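PDB 2RCC: ribonucleoside-diphosphate reductase subunit beta, which probably supplies the iron-containing beta subunit of a class I ribonucleotide reductase, which reduces ribonucleoside diphosphates to the deoxyribonucleotides needed for DNA synthesis. Local coordinates for residues L115-Q118 and E119-N123; K232-L235 and V236-E240. All blocks are in the same frame, centred on the assembly; numbering follows the deposited sequence. Where two conformers were deposited one is given.

Interaction 1: L115-Q118 and E119-N123; sequences LSFQ and EVVHN
Helix 106-133 of the ferritin-like helical bundle carries two of the predicted iron ligands of this small subunit, Glu119 and His122, and one turn joins their backbones to Leu115 and Gln118. The Glu119 N donates to Leu115 O at 2.9 Å and the His122 N to Gln118 O at 2.8 Å, both ordinary i to i+4 helix bonds. Gln118 O does a second job: it sits over one face of the His122 imidazole, 3.0 Å above the plane and shifted toward the rim, nearest to His122 CD2. His122 takes up this place because its CG is anti to its carbonyl carbon (chi1 -61°), which swings the ring back over the preceding turn. Its NE2 is hydrogen-bonded to Asp219, and the side-chain OE1 of Gln118 to NE2 of His223, itself a predicted iron ligand, which would place Gln118 in the second shell of the metal site. Glu119 folds back on the helix, its CG 3.3 Å from Leu115 O, while its carboxylate lies close to that of Glu186; two acids so near each other would be consistent with a site built to hold cations. On another side of the helix, Phe117 and Val121 lie side by side and point the same way, and the Phe117 ring stacks on Phe117 of the second subunit. The methyl CG2 of Val121 makes an off-centre CH-pi contact with the Phe117 ring, 4.0 Å from its centroid and 30° off the normal, with Phe117 CE1 3.7 Å from Val121 CG2.

Interaction 2: K232-L235 and V236-E240; sequences KELL and VEFPE
Leu234 and Phe238 run side by side and point the same way where helix 207-237 ends, so that the leucine's methyl CD2 meets the CD2 and CE2 atoms of the phenyl ring, 3.7 Å from Phe238 CE2. With chi1 of -58°, Phe238 turns its CG anti to its own carbonyl carbon and back toward the preceding turn, which lets the edge of the ring face Leu234 O near the ring plane. That same carbonyl oxygen accepts the backbone N of Phe238 at 2.8 Å. Phe238 is the first residue to leave helical backbone angles, and Pro239 follows with its CA 3.5 Å from Leu235 O in a CA-H...O contact. One residue before Phe238, Glu237 N donates to Glu233 O at 2.9 Å. In the conformer given, the extended Glu237 side chain puts OE1 in a hydrogen bond with the backbone N of Ile22. With an alanine in place of Phe238, Leu234 CD2 and Pro172 are likely to lose the ring they pack on, opening a gap at the helix end. Helix 172-187 packs against this end: Phe175 and Leu176 meet Leu234, Leu176 also touches Leu235, and Pro172 lies against Phe238.

Overall arrangement
The two contacts are short local stretches on different helices of one bundle, 106-133 and 207-237, with centres 29 Å apart and nearest atoms about 14 Å apart, so they do not touch. Interaction 1 lies in the buried middle, about 11 Å from the chain centre, among the predicted iron ligands and at the subunit interface. Interaction 2 closes a helix at the periphery, about 23 Å from the chain centre and away from those sites. Helix 207-237 nevertheless links them: several of the residues that meet 115-123, among them Asp219 and His223, stand on this helix before it runs on to its end at Glu237, just ahead of Phe238.

Interaction 1: L115-Q118 and E119-N123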
ATOM      1  N   LEU A 115       0.463  -1.651  -4.691  1.00 13.15           N
ATOM      2  CA  LEU A 115      -0.107  -2.889  -5.283  1.00 13.34           C
ATOM      3  C   LEU A 115      -1.072  -3.587  -4.335  1.00 17.88           C
ATOM      4  O   LEU A 115      -2.130  -4.079  -4.742  1.00 17.05           O
ATOM      5  CB  LEU A 115       0.966  -3.961  -5.690  1.00 15.55           C
ATOM      6  CG  LEU A 115       1.415  -3.958  -7.136  1.00 21.68           C
ATOM      7  CD1 LEU A 115       2.098  -2.650  -7.484  1.00 29.46           C
ATOM      8  CD2 LEU A 115       2.304  -5.136  -7.511  1.00 16.49           C
ATOM      9  N   SER A 116      -0.659  -3.714  -3.079  1.00 15.29           N
ATOM     10  CA  SER A 116      -1.453  -4.393  -2.065  1.00 14.55           C
ATOM     11  C   SER A 116      -2.829  -3.721  -1.880  1.00 17.11           C
ATOM     12  O   SER A 116      -3.860  -4.389  -1.776  1.00 17.26           O
ATOM     13  CB  SER A 116      -0.689  -4.401  -0.766  1.00 16.02           C
ATOM     14  OG  SER A 116      -1.334  -5.294   0.138  1.00 23.34           O
ATOM     15  N   PHE A 117      -2.798  -2.410  -1.775  1.00 14.88           N
ATOM     16  CA  PHE A 117      -3.992  -1.583  -1.727  1.00 12.94           C
ATOM     17  C   PHE A 117      -4.916  -1.819  -2.963  1.00 13.70           C
ATOM     18  O   PHE A 117      -6.136  -2.025  -2.827  1.00 14.19           O
ATOM     19  CB  PHE A 117      -3.587  -0.137  -1.587  1.00 11.65           C
ATOM     20  CG  PHE A 117      -4.673   0.819  -1.920  1.00  9.84           C
ATOM     21  CD1 PHE A 117      -5.770   0.944  -1.084  1.00 12.51           C
ATOM     22  CD2 PHE A 117      -4.660   1.482  -3.114  1.00 13.65           C
ATOM     23  CE1 PHE A 117      -6.843   1.775  -1.436  1.00 13.28           C
ATOM     24  CE2 PHE A 117      -5.698   2.320  -3.460  1.00  6.56           C
ATOM     25  CZ  PHE A 117      -6.791   2.462  -2.609  1.00 11.96           C
ATOM     26  N   GLN A 118      -4.328  -1.803  -4.154  1.00 14.87           N
ATOM     27  CA  GLN A 118      -5.078  -2.075  -5.391  1.00 15.70           C
ATOM     28  C   GLN A 118      -5.729  -3.456  -5.297  1.00 15.28           C
ATOM     29  O   GLN A 118      -6.885  -3.595  -5.646  1.00 15.53           O
ATOM     30  CB  GLN A 118      -4.176  -1.962  -6.648  1.00 13.96           C
ATOM     31  CG  GLN A 118      -3.747  -0.489  -6.923  1.00 13.46           C
ATOM     32  CD  GLN A 118      -3.124  -0.267  -8.296  1.00 16.57           C
ATOM     33  OE1 GLN A 118      -2.547  -1.162  -8.865  1.00 25.84           O
ATOM     34  NE2 GLN A 118      -3.208   0.953  -8.792  1.00 20.09           N
ATOM     35  N   GLU A 119      -5.021  -4.458  -4.788  1.00 18.23           N
ATOM     36  CA  GLU A 119      -5.618  -5.796  -4.621  1.00 17.47           C
ATOM     37  C   GLU A 119      -6.809  -5.784  -3.660  1.00 18.38           C
ATOM     38  O   GLU A 119      -7.808  -6.486  -3.921  1.00 15.49           O
ATOM     39  CB  GLU A 119      -4.604  -6.831  -4.141  1.00 20.93           C
ATOM     40  CG  GLU A 119      -3.394  -7.075  -5.075  1.00 35.66           C
ATOM     41  CD  GLU A 119      -3.766  -7.499  -6.493  1.00 52.69           C
ATOM     42  OE1 GLU A 119      -4.791  -8.211  -6.669  1.00 63.78           O
ATOM     43  OE2 GLU A 119      -3.013  -7.131  -7.427  1.00 65.09           O
ATOM     44  N   VAL A 120      -6.709  -5.007  -2.566  1.00 20.16           N
ATOM     45  CA  VAL A 120      -7.812  -4.803  -1.631  1.00 18.01           C
ATOM     46  C   VAL A 120      -9.030  -4.267  -2.369  1.00 18.79           C
ATOM     47  O   VAL A 120     -10.134  -4.794  -2.221  1.00 14.76           O
ATOM     48  CB  VAL A 120      -7.442  -3.865  -0.440  1.00 19.34           C
ATOM     49  CG1 VAL A 120      -8.699  -3.404   0.283  1.00 17.98           C
ATOM     50  CG2 VAL A 120      -6.472  -4.574   0.558  1.00 16.63           C
ATOM     51  N   VAL A 121      -8.824  -3.227  -3.163  1.00 17.21           N
ATOM     52  CA  VAL A 121      -9.891  -2.635  -3.943  1.00 14.96           C
ATOM     53  C   VAL A 121     -10.463  -3.589  -5.040  1.00 16.14           C
ATOM     54  O   VAL A 121     -11.699  -3.654  -5.224  1.00 16.44           O
ATOM     55  CB  VAL A 121      -9.503  -1.284  -4.554  1.00 16.46           C
ATOM     56  CG1 VAL A 121     -10.677  -0.745  -5.395  1.00 12.99           C
ATOM     57  CG2 VAL A 121      -9.130  -0.260  -3.433  1.00 13.98           C
ATOM     58  N   HIS A 122      -9.584  -4.360  -5.682  1.00 17.46           N
ATOM     59  CA  HIS A 122     -10.021  -5.383  -6.653  1.00 16.44           C
ATOM     60  C   HIS A 122     -10.920  -6.406  -5.957  1.00 18.00           C
ATOM     61  O   HIS A 122     -12.006  -6.701  -6.439  1.00 16.72           O
ATOM     62  CB  HIS A 122      -8.859  -6.111  -7.352  1.00 15.20           C
ATOM     63  CG  HIS A 122      -7.955  -5.206  -8.148  1.00  8.20           C
ATOM     64  ND1 HIS A 122      -6.743  -5.616  -8.660  1.00 13.94           N
ATOM     65  CD2 HIS A 122      -8.082  -3.898  -8.477  1.00 14.74           C
ATOM     66  CE1 HIS A 122      -6.176  -4.608  -9.303  1.00 15.40           C
ATOM     67  NE2 HIS A 122      -6.978  -3.557  -9.222  1.00 10.20           N
ATOM     68  N   ASN A 123     -10.490  -6.918  -4.819  1.00 19.15           N
ATOM     69  CA  ASN A 123     -11.305  -7.896  -4.099  1.00 20.58           C
ATOM     70  C   ASN A 123     -12.678  -7.354  -3.670  1.00 21.13           C
ATOM     71  O   ASN A 123     -13.710  -8.036  -3.823  1.00 21.03           O
ATOM     72  CB  ASN A 123     -10.561  -8.477  -2.907  1.00 25.17           C
ATOM     73  CG  ASN A 123     -11.320  -9.643  -2.273  1.00 35.14           C
ATOM     74  OD1 ASN A 123     -11.481 -10.726  -2.876  1.00 49.57           O
ATOM     75  ND2 ASN A 123     -11.818  -9.418  -1.071  1.00 41.60           N
TER

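Interaction 2: K232-L235 and V236-E240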
ATOM      1  N   LYS A 232      14.179  -8.640 -14.856  1.00 17.83           N
ATOM      2  CA  LYS A 232      15.320  -8.261 -15.701  1.00 20.57           C
ATOM      3  C   LYS A 232      16.475  -7.622 -14.922  1.00 21.60           C
ATOM      4  O   LYS A 232      17.622  -7.872 -15.212  1.00 23.95           O
ATOM      5  CB  LYS A 232      14.891  -7.294 -16.780  1.00 22.00           C
ATOM      6  CG  LYS A 232      14.044  -7.909 -17.861  1.00 29.25           C
ATOM      7  CD  LYS A 232      13.364  -6.795 -18.631  1.00 35.87           C
ATOM      8  CE  LYS A 232      12.537  -7.309 -19.723  1.00 35.15           C
ATOM      9  NZ  LYS A 232      11.355  -6.391 -19.912  1.00 32.30           N
ATOM     10  N   GLU A 233      16.167  -6.817 -13.924  1.00 23.01           N
ATOM     11  CA  GLU A 233      17.178  -6.170 -13.106  1.00 22.71           C
ATOM     12  C   GLU A 233      17.855  -7.206 -12.217  1.00 21.60           C
ATOM     13  O   GLU A 233      19.034  -7.069 -11.931  1.00 21.50           O
ATOM     14  CB  GLU A 233      16.572  -5.058 -12.252  1.00 24.67           C
ATOM     15  CG  GLU A 233      15.930  -3.877 -13.029  1.00 31.94           C
ATOM     16  CD  GLU A 233      16.894  -2.963 -13.789  1.00 44.89           C
ATOM     17  OE1 GLU A 233      18.152  -3.121 -13.687  1.00 27.50           O
ATOM     18  OE2 GLU A 233      16.335  -2.046 -14.459  1.00 41.31           O
ATOM     19  N   LEU A 234      17.118  -8.212 -11.747  1.00 20.64           N
ATOM     20  CA  LEU A 234      17.720  -9.273 -10.948  1.00 20.14           C
ATOM     21  C   LEU A 234      18.764 -10.064 -11.738  1.00 18.93           C
ATOM     22  O   LEU A 234      19.758 -10.492 -11.161  1.00 21.09           O
ATOM     23  CB  LEU A 234      16.671 -10.210 -10.317  1.00 19.16           C
ATOM     24  CG  LEU A 234      15.902  -9.675  -9.108  1.00 18.15           C
ATOM     25  CD1 LEU A 234      14.826 -10.681  -8.744  1.00 24.30           C
ATOM     26  CD2 LEU A 234      16.853  -9.352  -7.936  1.00 18.92           C
ATOM     27  N   LEU A 235      18.524 -10.278 -13.037  1.00 18.37           N
ATOM     28  CA  LEU A 235      19.505 -10.934 -13.907  1.00 17.74           C
ATOM     29  C   LEU A 235      20.756 -10.054 -14.098  1.00 16.80           C
ATOM     30  O   LEU A 235      21.824 -10.588 -14.214  1.00 17.12           O
ATOM     31  CB  LEU A 235      18.895 -11.401 -15.250  1.00 17.58           C
ATOM     32  CG  LEU A 235      18.248 -12.804 -15.244  1.00 15.94           C
ATOM     33  CD1 LEU A 235      17.266 -13.029 -14.154  1.00 22.32           C
ATOM     34  CD2 LEU A 235      17.605 -13.156 -16.610  1.00 16.52           C
ATOM     35  N   VAL A 236      20.614  -8.727 -14.108  1.00 18.03           N
ATOM     36  CA  VAL A 236      21.775  -7.809 -14.176  1.00 18.43           C
ATOM     37  C   VAL A 236      22.558  -7.809 -12.842  1.00 17.67           C
ATOM     38  O   VAL A 236      23.789  -7.841 -12.846  1.00 18.08           O
ATOM     39  CB  VAL A 236      21.322  -6.343 -14.468  1.00 17.91           C
ATOM     40  CG1 VAL A 236      22.472  -5.343 -14.324  1.00 25.52           C
ATOM     41  CG2 VAL A 236      20.701  -6.261 -15.837  1.00 22.09           C
ATOM     42  N   GLU A 237      21.829  -7.842 -11.724  1.00 15.90           N
ATOM     43  CA  GLU A 237      22.407  -7.762 -10.377  0.50 16.42           C
ATOM     44  C   GLU A 237      23.044  -9.073  -9.880  1.00 16.31           C
ATOM     45  O   GLU A 237      24.076  -9.052  -9.196  1.00 17.62           O
ATOM     46  CB  GLU A 237      21.316  -7.277  -9.405  0.50 16.93           C
ATOM     47  CG  GLU A 237      21.847  -6.755  -8.090  0.50 13.81           C
ATOM     48  CD  GLU A 237      20.823  -5.991  -7.276  0.50 16.52           C
ATOM     49  OE1 GLU A 237      20.121  -5.110  -7.807  0.50 26.52           O
ATOM     50  OE2 GLU A 237      20.737  -6.234  -6.064  0.50 16.28           O
ATOM     51  N   PHE A 238      22.429 -10.199 -10.218  1.00 16.58           N
ATOM     52  CA  PHE A 238      22.858 -11.539  -9.859  1.00 15.17           C
ATOM     53  C   PHE A 238      22.978 -12.323 -11.175  1.00 17.28           C
ATOM     54  O   PHE A 238      22.054 -13.085 -11.535  1.00 15.60           O
ATOM     55  CB  PHE A 238      21.824 -12.212  -8.939  1.00 15.85           C
ATOM     56  CG  PHE A 238      21.552 -11.444  -7.678  1.00 19.61           C
ATOM     57  CD1 PHE A 238      22.375 -11.573  -6.579  1.00 24.96           C
ATOM     58  CD2 PHE A 238      20.486 -10.562  -7.609  1.00 18.05           C
ATOM     59  CE1 PHE A 238      22.138 -10.832  -5.415  1.00 20.52           C
ATOM     60  CE2 PHE A 238      20.242  -9.820  -6.426  1.00 13.12           C
ATOM     61  CZ  PHE A 238      21.061  -9.979  -5.349  1.00 18.32           C
ATOM     62  N   PRO A 239      24.084 -12.096 -11.930  1.00 18.17           N
ATOM     63  CA  PRO A 239      24.346 -12.804 -13.201  1.00 17.78           C
ATOM     64  C   PRO A 239      24.357 -14.332 -13.150  1.00 19.31           C
ATOM     65  O   PRO A 239      24.143 -14.996 -14.190  1.00 17.96           O
ATOM     66  CB  PRO A 239      25.736 -12.321 -13.584  1.00 18.83           C
ATOM     67  CG  PRO A 239      25.859 -11.018 -12.970  1.00 20.51           C
ATOM     68  CD  PRO A 239      25.136 -11.093 -11.673  1.00 16.50           C
ATOM     69  N   GLU A 240      24.652 -14.885 -11.976  1.00 19.19           N
ATOM     70  CA  GLU A 240      24.570 -16.330 -11.743  1.00 20.81           C
ATOM     71  C   GLU A 240      23.162 -16.921 -11.989  1.00 19.05           C
ATOM     72  O   GLU A 240      23.016 -18.124 -12.117  1.00 18.77           O
ATOM     73  CB  GLU A 240      25.072 -16.689 -10.327  1.00 24.64           C
ATOM     74  CG  GLU A 240      24.355 -15.971  -9.125  1.00 32.26           C
ATOM     75  CD  GLU A 240      24.994 -14.612  -8.681  1.00 40.65           C
ATOM     76  OE1 GLU A 240      25.302 -13.730  -9.523  1.00 30.30           O
ATOM     77  OE2 GLU A 240      25.157 -14.421  -7.457  1.00 53.93           O
TER